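Local coordinates for fatty Acid Kinase (Fak) B3 protein (Streptococcus pneumoniae, PDB 6CNG) that binds a long-chain fatty acid, here linoleic acid, and may play a role in lipid transport or fatty acid metabolism, at residues C85-E96 with S113-Y124; G247-N256 with E290-E299. One frame throughout, in Å; residues are numbered along the deposited sequence.

Contact 1 (C85-E96 with S113-Y124); sequences CPSPDDYLRAFE and SHNSAQLAKNIY. With EIC (linoleic acid), chain C.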
loop_
_atom_site.group_PDB
_atom_site.type_symbol
_atom_site.label_atom_id
_atom_site.label_comp_id
_atom_site.label_asym_id
_atom_site.label_seq_id
_atom_site.Cartn_x
_atom_site.Cartn_y
_atom_site.Cartn_z
ATOM N N CYS A 85 11.508 7.448 5.218
ATOM C CA CYS A 85 10.126 7.703 5.599
ATOM C C CYS A 85 9.897 9.193 5.794
ATOM O O CYS A 85 10.837 9.979 5.874
ATOM C CB CYS A 85 9.798 6.937 6.883
ATOM S SG CYS A 85 10.615 7.525 8.340
ATOM N N PRO A 86 8.636 9.618 5.902
ATOM C CA PRO A 86 8.363 11.034 6.106
ATOM C C PRO A 86 8.742 11.507 7.491
ATOM O O PRO A 86 8.674 10.777 8.482
ATOM C CB PRO A 86 6.853 11.129 5.906
ATOM C CG PRO A 86 6.513 9.917 5.156
ATOM C CD PRO A 86 7.382 8.882 5.745
ATOM N N SER A 87 9.144 12.760 7.533
ATOM C CA SER A 87 9.403 13.421 8.779
ATOM C C SER A 87 8.089 13.663 9.504
ATOM O O SER A 87 7.037 13.800 8.885
ATOM C CB SER A 87 10.029 14.759 8.495
ATOM O OG SER A 87 10.029 15.566 9.642
ATOM N N PRO A 88 8.129 13.728 10.812
ATOM C CA PRO A 88 6.950 14.169 11.548
ATOM C C PRO A 88 6.438 15.500 11.057
ATOM O O PRO A 88 5.223 15.702 10.989
ATOM C CB PRO A 88 7.481 14.263 12.982
ATOM C CG PRO A 88 8.638 13.408 13.017
ATOM C CD PRO A 88 9.263 13.486 11.702
ATOM N N ASP A 89 7.355 16.408 10.705
ATOM C CA ASP A 89 6.987 17.714 10.185
ATOM C C ASP A 89 6.207 17.594 8.890
ATOM O O ASP A 89 5.290 18.374 8.640
ATOM C CB ASP A 89 8.253 18.510 9.955
ATOM C CG ASP A 89 7.968 19.867 9.486
ATOM O OD1 ASP A 89 7.343 20.616 10.261
ATOM O OD2 ASP A 89 8.340 20.185 8.341
ATOM N N ASP A 90 6.567 16.642 8.044
ATOM C CA ASP A 90 5.803 16.404 6.829
ATOM C C ASP A 90 4.354 16.063 7.157
ATOM O O ASP A 90 3.431 16.484 6.453
ATOM C CB ASP A 90 6.436 15.256 6.054
ATOM C CG ASP A 90 7.838 15.578 5.572
ATOM O OD1 ASP A 90 8.287 16.715 5.776
ATOM O OD2 ASP A 90 8.496 14.687 4.999
ATOM N N TYR A 91 4.138 15.309 8.234
ATOM C CA TYR A 91 2.784 14.988 8.661
ATOM C C TYR A 91 2.095 16.224 9.230
ATOM O O TYR A 91 0.932 16.489 8.922
ATOM C CB TYR A 91 2.842 13.826 9.664
ATOM C CG TYR A 91 3.041 12.470 9.014
ATOM C CD1 TYR A 91 2.218 12.069 7.997
ATOM C CD2 TYR A 91 4.039 11.596 9.413
ATOM C CE1 TYR A 91 2.377 10.865 7.389
ATOM C CE2 TYR A 91 4.196 10.378 8.813
ATOM C CZ TYR A 91 3.364 10.021 7.797
ATOM O OH TYR A 91 3.463 8.825 7.144
ATOM N N LEU A 92 2.810 17.024 10.018
ATOM C CA LEU A 92 2.208 18.223 10.598
ATOM C C LEU A 92 1.678 19.167 9.529
ATOM O O LEU A 92 0.591 19.733 9.683
ATOM C CB LEU A 92 3.232 18.977 11.446
ATOM C CG LEU A 92 3.712 18.370 12.740
ATOM C CD1 LEU A 92 4.800 19.277 13.294
ATOM C CD2 LEU A 92 2.587 18.213 13.706
ATOM N N ARG A 93 2.450 19.378 8.463
ATOM C CA ARG A 93 1.991 20.207 7.358
ATOM C C ARG A 93 0.676 19.702 6.805
ATOM O O ARG A 93 -0.213 20.489 6.462
ATOM C CB ARG A 93 3.006 20.150 6.221
ATOM C CG ARG A 93 4.269 20.935 6.403
ATOM C CD ARG A 93 4.859 21.316 5.031
ATOM N NE ARG A 93 4.521 20.385 3.940
ATOM C CZ ARG A 93 3.583 20.591 3.011
ATOM N NH1 ARG A 93 2.841 21.700 3.003
ATOM N NH2 ARG A 93 3.386 19.672 2.072
ATOM N N ALA A 94 0.572 18.401 6.632
ATOM C CA ALA A 94 -0.591 17.802 6.003
ATOM C C ALA A 94 -1.848 17.939 6.847
ATOM O O ALA A 94 -2.952 17.881 6.309
ATOM C CB ALA A 94 -0.295 16.340 5.722
ATOM N N PHE A 95 -1.707 18.133 8.146
ATOM C CA PHE A 95 -2.861 18.233 9.007
ATOM C C PHE A 95 -3.635 19.534 8.824
ATOM O O PHE A 95 -4.816 19.580 9.172
ATOM C CB PHE A 95 -2.411 18.141 10.456
ATOM C CG PHE A 95 -1.884 16.806 10.858
ATOM C CD1 PHE A 95 -2.225 15.659 10.186
ATOM C CD2 PHE A 95 -1.067 16.704 11.938
ATOM C CE1 PHE A 95 -1.753 14.468 10.586
ATOM C CE2 PHE A 95 -0.591 15.516 12.334
ATOM C CZ PHE A 95 -0.938 14.393 11.664
ATOM N N GLU A 96 -3.016 20.578 8.287
ATOM C CA GLU A 96 -3.597 21.911 8.366
ATOM C C GLU A 96 -4.926 22.026 7.624
ATOM O O GLU A 96 -5.110 21.468 6.545
ATOM C CB GLU A 96 -2.624 22.940 7.814
ATOM C CG GLU A 96 -3.082 24.351 8.156
ATOM C CD GLU A 96 -2.556 25.407 7.217
ATOM O OE1 GLU A 96 -2.708 26.597 7.547
ATOM O OE2 GLU A 96 -2.017 25.061 6.138
ATOM N N SER A 113 7.366 5.248 9.032
ATOM C CA SER A 113 6.304 6.182 8.695
ATOM C C SER A 113 5.301 6.289 9.835
ATOM O O SER A 113 4.912 7.387 10.242
ATOM C CB SER A 113 5.629 5.712 7.406
ATOM O OG SER A 113 4.668 6.638 6.973
ATOM N N HIS A 114 4.873 5.153 10.355
ATOM C CA HIS A 114 3.886 5.169 11.412
ATOM C C HIS A 114 4.430 5.815 12.672
ATOM O O HIS A 114 3.705 6.526 13.359
ATOM C CB HIS A 114 3.451 3.747 11.685
ATOM C CG HIS A 114 2.443 3.637 12.767
ATOM N ND1 HIS A 114 2.751 3.165 14.021
ATOM C CD2 HIS A 114 1.133 3.956 12.793
ATOM C CE1 HIS A 114 1.672 3.204 14.778
ATOM N NE2 HIS A 114 0.676 3.675 14.055
ATOM N N ASN A 115 5.696 5.573 12.999
ATOM C CA ASN A 115 6.290 6.197 14.178
ATOM C C ASN A 115 6.268 7.713 14.057
ATOM O O ASN A 115 5.929 8.409 15.011
ATOM C CB ASN A 115 7.715 5.666 14.369
ATOM C CG ASN A 115 8.409 6.232 15.607
ATOM O OD1 ASN A 115 9.112 7.228 15.539
ATOM N ND2 ASN A 115 8.231 5.574 16.721
ATOM N N SER A 116 6.624 8.250 12.885
ATOM C CA SER A 116 6.545 9.692 12.676
ATOM C C SER A 116 5.113 10.181 12.765
ATOM O O SER A 116 4.856 11.277 13.272
ATOM C CB SER A 116 7.114 10.058 11.311
ATOM O OG SER A 116 8.513 10.035 11.351
ATOM N N ALA A 117 4.166 9.399 12.235
ATOM C CA ALA A 117 2.772 9.800 12.282
ATOM C C ALA A 117 2.271 9.827 13.705
ATOM O O ALA A 117 1.477 10.687 14.065
ATOM C CB ALA A 117 1.929 8.831 11.459
ATOM N N GLN A 118 2.698 8.882 14.517
ATOM C CA GLN A 118 2.260 8.864 15.900
ATOM C C GLN A 118 2.736 10.104 16.616
ATOM O O GLN A 118 1.999 10.696 17.415
ATOM C CB GLN A 118 2.806 7.636 16.601
ATOM C CG GLN A 118 2.126 6.346 16.229
ATOM C CD GLN A 118 2.790 5.133 16.876
ATOM O OE1 GLN A 118 3.997 4.930 16.739
ATOM N NE2 GLN A 118 1.997 4.315 17.564
ATOM N N LEU A 119 3.963 10.510 16.341
ATOM C CA LEU A 119 4.509 11.690 16.991
ATOM C C LEU A 119 3.825 12.952 16.490
ATOM O O LEU A 119 3.462 13.817 17.276
ATOM C CB LEU A 119 6.011 11.744 16.759
ATOM C CG LEU A 119 6.696 12.974 17.354
ATOM C CD1 LEU A 119 6.486 13.127 18.838
ATOM C CD2 LEU A 119 8.137 12.914 17.046
ATOM N N ALA A 120 3.648 13.071 15.180
ATOM C CA ALA A 120 2.958 14.216 14.614
ATOM C C ALA A 120 1.595 14.413 15.250
ATOM O O ALA A 120 1.197 15.545 15.548
ATOM C CB ALA A 120 2.808 14.006 13.116
ATOM N N LYS A 121 0.854 13.321 15.458
ATOM C CA LYS A 121 -0.464 13.444 16.065
ATOM C C LYS A 121 -0.354 14.076 17.433
ATOM O O LYS A 121 -1.093 15.001 17.765
ATOM C CB LYS A 121 -1.173 12.084 16.194
ATOM C CG LYS A 121 -2.392 12.125 17.155
ATOM C CD LYS A 121 -3.150 10.816 17.269
ATOM C CE LYS A 121 -4.326 10.924 18.280
ATOM N NZ LYS A 121 -5.151 9.697 18.429
ATOM N N ASN A 122 0.524 13.534 18.259
ATOM C CA ASN A 122 0.666 14.035 19.615
ATOM C C ASN A 122 1.169 15.470 19.639
ATOM O O ASN A 122 0.788 16.232 20.522
ATOM C CB ASN A 122 1.584 13.102 20.395
ATOM C CG ASN A 122 0.945 11.759 20.659
ATOM O OD1 ASN A 122 -0.268 11.648 20.791
ATOM N ND2 ASN A 122 1.761 10.728 20.728
ATOM N N ILE A 123 2.001 15.859 18.672
ATOM C CA ILE A 123 2.520 17.217 18.615
ATOM C C ILE A 123 1.434 18.171 18.175
ATOM O O ILE A 123 1.282 19.258 18.731
ATOM C CB ILE A 123 3.725 17.289 17.665
ATOM C CG1 ILE A 123 4.938 16.531 18.216
ATOM C CG2 ILE A 123 4.091 18.740 17.384
ATOM C CD1 ILE A 123 5.547 17.148 19.475
ATOM N N TYR A 124 0.670 17.796 17.164
ATOM C CA TYR A 124 -0.344 18.708 16.666
ATOM C C TYR A 124 -1.383 19.008 17.732
ATOM O O TYR A 124 -1.787 20.161 17.902
ATOM C CB TYR A 124 -1.015 18.108 15.442
ATOM C CG TYR A 124 -1.754 19.103 14.558
ATOM C CD1 TYR A 124 -1.079 19.901 13.649
ATOM C CD2 TYR A 124 -3.120 19.196 14.598
ATOM C CE1 TYR A 124 -1.766 20.772 12.823
ATOM C CE2 TYR A 124 -3.798 20.047 13.796
ATOM C CZ TYR A 124 -3.130 20.823 12.898
ATOM O OH TYR A 124 -3.833 21.685 12.115
HETATM C C1 EIC C . 11.121 3.389 4.329
HETATM C C2 EIC C . 10.067 2.662 3.501
HETATM C C3 EIC C . 10.220 1.158 3.499
HETATM C C4 EIC C . 8.997 0.477 2.929
HETATM C C5 EIC C . 9.095 -1.031 3.017
HETATM C C6 EIC C . 7.817 -1.718 2.548
HETATM C C7 EIC C . 7.643 -1.724 1.023
HETATM C C8 EIC C . 6.283 -2.271 0.631
HETATM C C9 EIC C . 6.139 -2.128 -0.866
HETATM C C10 EIC C . 6.410 -3.125 -1.679
HETATM C C11 EIC C . 6.904 -4.479 -1.189
HETATM C C12 EIC C . 6.059 -5.507 -1.928
HETATM C C13 EIC C . 5.423 -6.507 -1.354
HETATM C C14 EIC C . 5.495 -6.768 0.136
HETATM C C15 EIC C . 4.437 -5.976 0.901
HETATM C C16 EIC C . 4.538 -6.298 2.384
HETATM C C17 EIC C . 3.628 -5.427 3.201
HETATM C C18 EIC C . 3.799 -5.757 4.667
HETATM O O1 EIC C . 10.863 3.809 5.490
HETATM O O2 EIC C . 12.264 3.564 3.839
#
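Y91 is the main bump of helix 88-95. Its ring lies in a hollow of helix 113-124 formed by S113, S116, A117 and A120, a knob-into-hole fit. The CB of A117 makes a CH-pi contact over one ring face, 4.1 Å from the ring centroid. CG of Y91, anti to the carbonyl carbon (chi1 -78°), runs the ring back toward the start of helix 113-124, where Y91 OH bonds to S113 OG at 2.5 Å. The fit is mutual. A120 is a small knob among P88, Y91, L92 and F95, and its CB meets the CB of Y91 at 3.5 Å. The two helices cross at -53° with axes 8.2 Å apart. The small side chains of A117 and A120 let the helices come this close.

Further along, F95 and Y124 form a T-shaped (edge-to-face) pair, the edge of F95 toward the face of Y124, with planes at 74°. F95 CB makes a CH-pi contact over that ring, 3.7 Å from the centroid of Y124. L92 puts CD2 at the edge of the Y124 ring and against I123 CG2.

At the other end, P88 CG touches L119 CD2. In one S116 conformer, OG donates to P86 O at 3.0 Å, in the carbonyl plane; a second conformer makes this bond less certain. S87 and D90 form a capping box. Behind the pair, Y91 and A117 rest on L103 of strand 100-105. C85 reaches the fatty acid, its CB 3.6 Å from O1 of linoleic acid.

S113 OG also bonds to D28, and S113 N to S111 OG, which bonds the ligand. The polar end is thus consistent with S113 orienting S111, while the apolar end joins the helices.

Contact 2 (G247-N256 with E290-E299); sequences GRIVMAQRNN and EEGGLLMGYE. With EIC (linoleic acid), chain C.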
loop_
_atom_site.group_PDB
_atom_site.type_symbol
_atom_site.label_atom_id
_atom_site.label_comp_id
_atom_site.label_asym_id
_atom_site.label_seq_id
_atom_site.Cartn_x
_atom_site.Cartn_y
_atom_site.Cartn_z
ATOM N N GLY A 247 -15.976 -9.696 -2.895
ATOM C CA GLY A 247 -15.851 -8.300 -2.522
ATOM C C GLY A 247 -14.868 -7.486 -3.352
ATOM O O GLY A 247 -14.538 -7.809 -4.494
ATOM N N ARG A 248 -14.394 -6.410 -2.761
ATOM C CA ARG A 248 -13.521 -5.504 -3.485
ATOM C C ARG A 248 -12.102 -6.046 -3.543
ATOM O O ARG A 248 -11.611 -6.662 -2.598
ATOM C CB ARG A 248 -13.479 -4.141 -2.814
ATOM C CG ARG A 248 -14.757 -3.354 -2.886
ATOM C CD ARG A 248 -14.604 -2.037 -2.150
ATOM N NE ARG A 248 -15.860 -1.321 -2.140
ATOM C CZ ARG A 248 -16.097 -0.245 -1.422
ATOM N NH1 ARG A 248 -15.158 0.254 -0.644
ATOM N NH2 ARG A 248 -17.291 0.322 -1.483
ATOM N N ILE A 249 -11.458 -5.818 -4.680
ATOM C CA ILE A 249 -10.034 -6.041 -4.859
ATOM C C ILE A 249 -9.420 -4.797 -5.467
ATOM O O ILE A 249 -10.020 -4.161 -6.335
ATOM C CB ILE A 249 -9.783 -7.225 -5.792
ATOM C CG1 ILE A 249 -10.366 -8.506 -5.219
ATOM C CG2 ILE A 249 -8.322 -7.387 -6.022
ATOM C CD1 ILE A 249 -10.224 -9.665 -6.146
ATOM N N VAL A 250 -8.214 -4.467 -5.013
ATOM C CA VAL A 250 -7.354 -3.435 -5.602
ATOM C C VAL A 250 -6.012 -4.087 -5.917
ATOM O O VAL A 250 -5.293 -4.510 -5.011
ATOM C CB VAL A 250 -7.163 -2.242 -4.669
ATOM C CG1 VAL A 250 -6.235 -1.278 -5.284
ATOM C CG2 VAL A 250 -8.482 -1.594 -4.405
ATOM N N MET A 251 -5.682 -4.179 -7.194
ATOM C CA MET A 251 -4.406 -4.720 -7.649
ATOM C C MET A 251 -3.487 -3.555 -8.020
ATOM O O MET A 251 -3.632 -2.954 -9.084
ATOM C CB MET A 251 -4.607 -5.601 -8.881
ATOM C CG MET A 251 -5.464 -6.819 -8.711
ATOM S SD MET A 251 -5.649 -7.743 -10.239
ATOM C CE MET A 251 -6.833 -8.975 -9.785
ATOM N N ALA A 252 -2.531 -3.254 -7.155
ATOM C CA ALA A 252 -1.443 -2.334 -7.481
ATOM C C ALA A 252 -0.316 -3.103 -8.157
ATOM O O ALA A 252 0.218 -4.049 -7.588
ATOM C CB ALA A 252 -0.942 -1.675 -6.204
ATOM N N GLN A 253 0.070 -2.684 -9.355
ATOM C CA GLN A 253 1.019 -3.442 -10.146
ATOM C C GLN A 253 2.063 -2.533 -10.790
ATOM O O GLN A 253 1.815 -1.354 -11.046
ATOM C CB GLN A 253 0.312 -4.255 -11.229
ATOM C CG GLN A 253 -0.620 -3.471 -12.096
ATOM C CD GLN A 253 0.085 -2.767 -13.224
ATOM O OE1 GLN A 253 1.063 -3.254 -13.737
ATOM N NE2 GLN A 253 -0.424 -1.610 -13.620
ATOM N N ARG A 254 3.243 -3.117 -11.038
ATOM C CA ARG A 254 4.346 -2.472 -11.744
ATOM C C ARG A 254 4.595 -3.254 -13.021
ATOM O O ARG A 254 5.224 -4.308 -12.996
ATOM C CB ARG A 254 5.600 -2.443 -10.896
ATOM C CG ARG A 254 6.782 -1.816 -11.580
ATOM C CD ARG A 254 6.501 -0.406 -12.020
ATOM N NE ARG A 254 7.574 0.134 -12.836
ATOM C CZ ARG A 254 7.494 1.275 -13.496
ATOM N NH1 ARG A 254 6.401 2.022 -13.432
ATOM N NH2 ARG A 254 8.512 1.654 -14.231
ATOM N N ASN A 255 4.133 -2.720 -14.131
ATOM C CA ASN A 255 4.339 -3.357 -15.426
ATOM C C ASN A 255 3.885 -4.811 -15.387
ATOM O O ASN A 255 4.568 -5.723 -15.833
ATOM C CB ASN A 255 5.795 -3.241 -15.887
ATOM C CG ASN A 255 6.085 -1.934 -16.617
ATOM O OD1 ASN A 255 5.272 -1.450 -17.391
ATOM N ND2 ASN A 255 7.244 -1.366 -16.361
ATOM N N ASN A 256 2.707 -5.010 -14.848
ATOM C CA ASN A 256 2.118 -6.327 -14.725
ATOM C C ASN A 256 0.644 -6.286 -15.116
ATOM O O ASN A 256 -0.169 -7.031 -14.568
ATOM C CB ASN A 256 2.284 -6.847 -13.294
ATOM C CG ASN A 256 2.206 -8.332 -13.221
ATOM O OD1 ASN A 256 2.542 -9.028 -14.170
ATOM N ND2 ASN A 256 1.770 -8.837 -12.090
ATOM N N GLU A 290 9.137 -3.987 -7.479
ATOM C CA GLU A 290 9.982 -4.125 -8.653
ATOM C C GLU A 290 9.211 -4.556 -9.884
ATOM O O GLU A 290 7.988 -4.704 -9.856
ATOM C CB GLU A 290 11.142 -5.078 -8.363
ATOM C CG GLU A 290 12.044 -4.590 -7.220
ATOM C CD GLU A 290 13.466 -5.122 -7.308
ATOM O OE1 GLU A 290 14.112 -4.980 -8.367
ATOM O OE2 GLU A 290 13.942 -5.688 -6.315
ATOM N N GLU A 291 9.923 -4.730 -10.977
ATOM C CA GLU A 291 9.261 -4.931 -12.250
ATOM C C GLU A 291 8.551 -6.267 -12.272
ATOM O O GLU A 291 9.097 -7.289 -11.856
ATOM C CB GLU A 291 10.278 -4.822 -13.367
ATOM C CG GLU A 291 10.907 -3.443 -13.451
ATOM C CD GLU A 291 9.929 -2.394 -13.874
ATOM O OE1 GLU A 291 10.187 -1.212 -13.592
ATOM O OE2 GLU A 291 8.902 -2.743 -14.484
ATOM N N GLY A 292 7.325 -6.238 -12.765
ATOM C CA GLY A 292 6.456 -7.386 -12.759
ATOM C C GLY A 292 5.729 -7.610 -11.456
ATOM O O GLY A 292 5.021 -8.610 -11.330
ATOM N N GLY A 293 5.887 -6.724 -10.486
ATOM C CA GLY A 293 5.344 -6.957 -9.173
ATOM C C GLY A 293 3.868 -6.639 -9.079
ATOM O O GLY A 293 3.306 -5.861 -9.847
ATOM N N LEU A 294 3.236 -7.260 -8.087
ATOM C CA LEU A 294 1.822 -7.072 -7.820
ATOM C C LEU A 294 1.585 -7.051 -6.325
ATOM O O LEU A 294 2.089 -7.914 -5.612
ATOM C CB LEU A 294 1.038 -8.236 -8.405
ATOM C CG LEU A 294 -0.411 -8.345 -7.921
ATOM C CD1 LEU A 294 -1.259 -7.213 -8.443
ATOM C CD2 LEU A 294 -0.981 -9.665 -8.342
ATOM N N LEU A 295 0.810 -6.070 -5.870
ATOM C CA LEU A 295 0.368 -5.971 -4.486
ATOM C C LEU A 295 -1.147 -5.850 -4.515
ATOM O O LEU A 295 -1.685 -4.766 -4.745
ATOM C CB LEU A 295 0.929 -4.751 -3.783
ATOM C CG LEU A 295 2.415 -4.538 -3.615
ATOM C CD1 LEU A 295 2.656 -4.019 -2.192
ATOM C CD2 LEU A 295 3.203 -5.812 -3.920
ATOM N N MET A 296 -1.825 -6.939 -4.222
ATOM C CA MET A 296 -3.262 -7.009 -4.350
ATOM C C MET A 296 -3.912 -6.941 -2.972
ATOM O O MET A 296 -3.708 -7.823 -2.146
ATOM C CB MET A 296 -3.577 -8.330 -5.031
ATOM C CG MET A 296 -4.975 -8.704 -5.000
ATOM S SD MET A 296 -5.328 -10.027 -6.162
ATOM C CE MET A 296 -4.472 -11.417 -5.386
ATOM N N GLY A 297 -4.689 -5.894 -2.738
ATOM C CA GLY A 297 -5.529 -5.825 -1.565
ATOM C C GLY A 297 -6.918 -6.359 -1.864
ATOM O O GLY A 297 -7.417 -6.241 -2.979
ATOM N N TYR A 298 -7.536 -6.971 -0.856
ATOM C CA TYR A 298 -8.840 -7.594 -1.071
ATOM C C TYR A 298 -9.618 -7.738 0.227
ATOM O O TYR A 298 -9.063 -7.710 1.328
ATOM C CB TYR A 298 -8.743 -8.950 -1.800
ATOM C CG TYR A 298 -7.974 -10.019 -1.062
ATOM C CD1 TYR A 298 -6.583 -10.105 -1.141
ATOM C CD2 TYR A 298 -8.640 -10.967 -0.269
ATOM C CE1 TYR A 298 -5.881 -11.076 -0.471
ATOM C CE2 TYR A 298 -7.928 -11.956 0.422
ATOM C CZ TYR A 298 -6.558 -12.014 0.310
ATOM O OH TYR A 298 -5.873 -12.975 0.978
ATOM N N GLU A 299 -10.922 -7.898 0.064
ATOM C CA GLU A 299 -11.847 -8.095 1.170
ATOM C C GLU A 299 -12.155 -9.573 1.371
ATOM O O GLU A 299 -12.311 -10.321 0.406
ATOM C CB GLU A 299 -13.149 -7.358 0.871
ATOM C CG GLU A 299 -13.032 -5.848 0.863
ATOM C CD GLU A 299 -14.316 -5.170 0.514
ATOM O OE1 GLU A 299 -15.164 -5.834 -0.127
ATOM O OE2 GLU A 299 -14.444 -3.988 0.873
HETATM C C1 EIC C . 11.121 3.389 4.329
HETATM C C2 EIC C . 10.067 2.662 3.501
HETATM C C3 EIC C . 10.220 1.158 3.499
HETATM C C4 EIC C . 8.997 0.477 2.929
HETATM C C5 EIC C . 9.095 -1.031 3.017
HETATM C C6 EIC C . 7.817 -1.718 2.548
HETATM C C7 EIC C . 7.643 -1.724 1.023
HETATM C C8 EIC C . 6.283 -2.271 0.631
HETATM C C9 EIC C . 6.139 -2.128 -0.866
HETATM C C10 EIC C . 6.410 -3.125 -1.679
HETATM C C11 EIC C . 6.904 -4.479 -1.189
HETATM C C12 EIC C . 6.059 -5.507 -1.928
HETATM C C13 EIC C . 5.423 -6.507 -1.354
HETATM C C14 EIC C . 5.495 -6.768 0.136
HETATM C C15 EIC C . 4.437 -5.976 0.901
HETATM C C16 EIC C . 4.538 -6.298 2.384
HETATM C C17 EIC C . 3.628 -5.427 3.201
HETATM C C18 EIC C . 3.799 -5.757 4.667
HETATM O O1 EIC C . 10.863 3.809 5.490
HETATM O O2 EIC C . 12.264 3.564 3.839
HETATM O O HOH W 1 -14.781 -10.907 -0.385
#
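G247 CA lies 3.5 Å from E299 OE1, and one water joins G247 N to E299 O. R248 N donates to E299 OE1 at 2.8 Å, almost straight (177°), from above the carboxylate plane. The R248 side chain passes E299 OE2 without aiming an N-H at it and ends in a salt bridge with D154. E299 OE2 bonds Y172.

I249 faces Y298 in a non-hydrogen-bonded pair, and its CG2 packs on M296 CG at 3.7 Å. V250 and G297 exchange two backbone bonds. The M251 and M296 side chains run alongside each other, with M251 CE 4.1 Å from M296 SD. M251 CB meets L294 CD1. These side chains share the face covered by helix 257-270.

The two strands are antiparallel neighbours in the mixed six-stranded sheet of this DegV-family protein, between strands 176-182 and 275-280. A252 pairs with L295 on the other face. There L295 CD2 touches C13 of linoleic acid at 3.5 Å, so L295 of strand 294-299 helps line the lipid pocket.

Q253 bends at chi2 (83°), and its OE1 accepts from N256 N at 2.6 Å. R254 faces both G292 and G293, a G1 beta bulge that overlaps the type II turn from E290 to G293. R254 NE forms a salt bridge with E291 OE1 at 3.0 Å, and the oxygen lies in the guanidinium plane. NH2 of R254 pairs with D68. N255 ND2 donates to the syn side of E291 OE2 at 2.9 Å, somewhat out of the carboxylate plane. N256 ND2 lies against L294 CB.

Overall arrangement
Contact 1 joins two helices and is partly buried. Contact 2 joins two strands, is largely buried and lies nearer the centre of the chain. They sit on opposite sides of that centre, their centres about 27 Å apart, with no direct touch. Each belongs to a different sheet: helices 88-95 and 113-127 pack on the one with strand 100-105, while contact 2 lies within the other. Contact 1 relies on interlocking side chains and two side-chain hydrogen bonds. Contact 2 relies on a backbone ladder with charged ends. The linoleic acid touches both, with its carboxylate at C85 and its chain at L295.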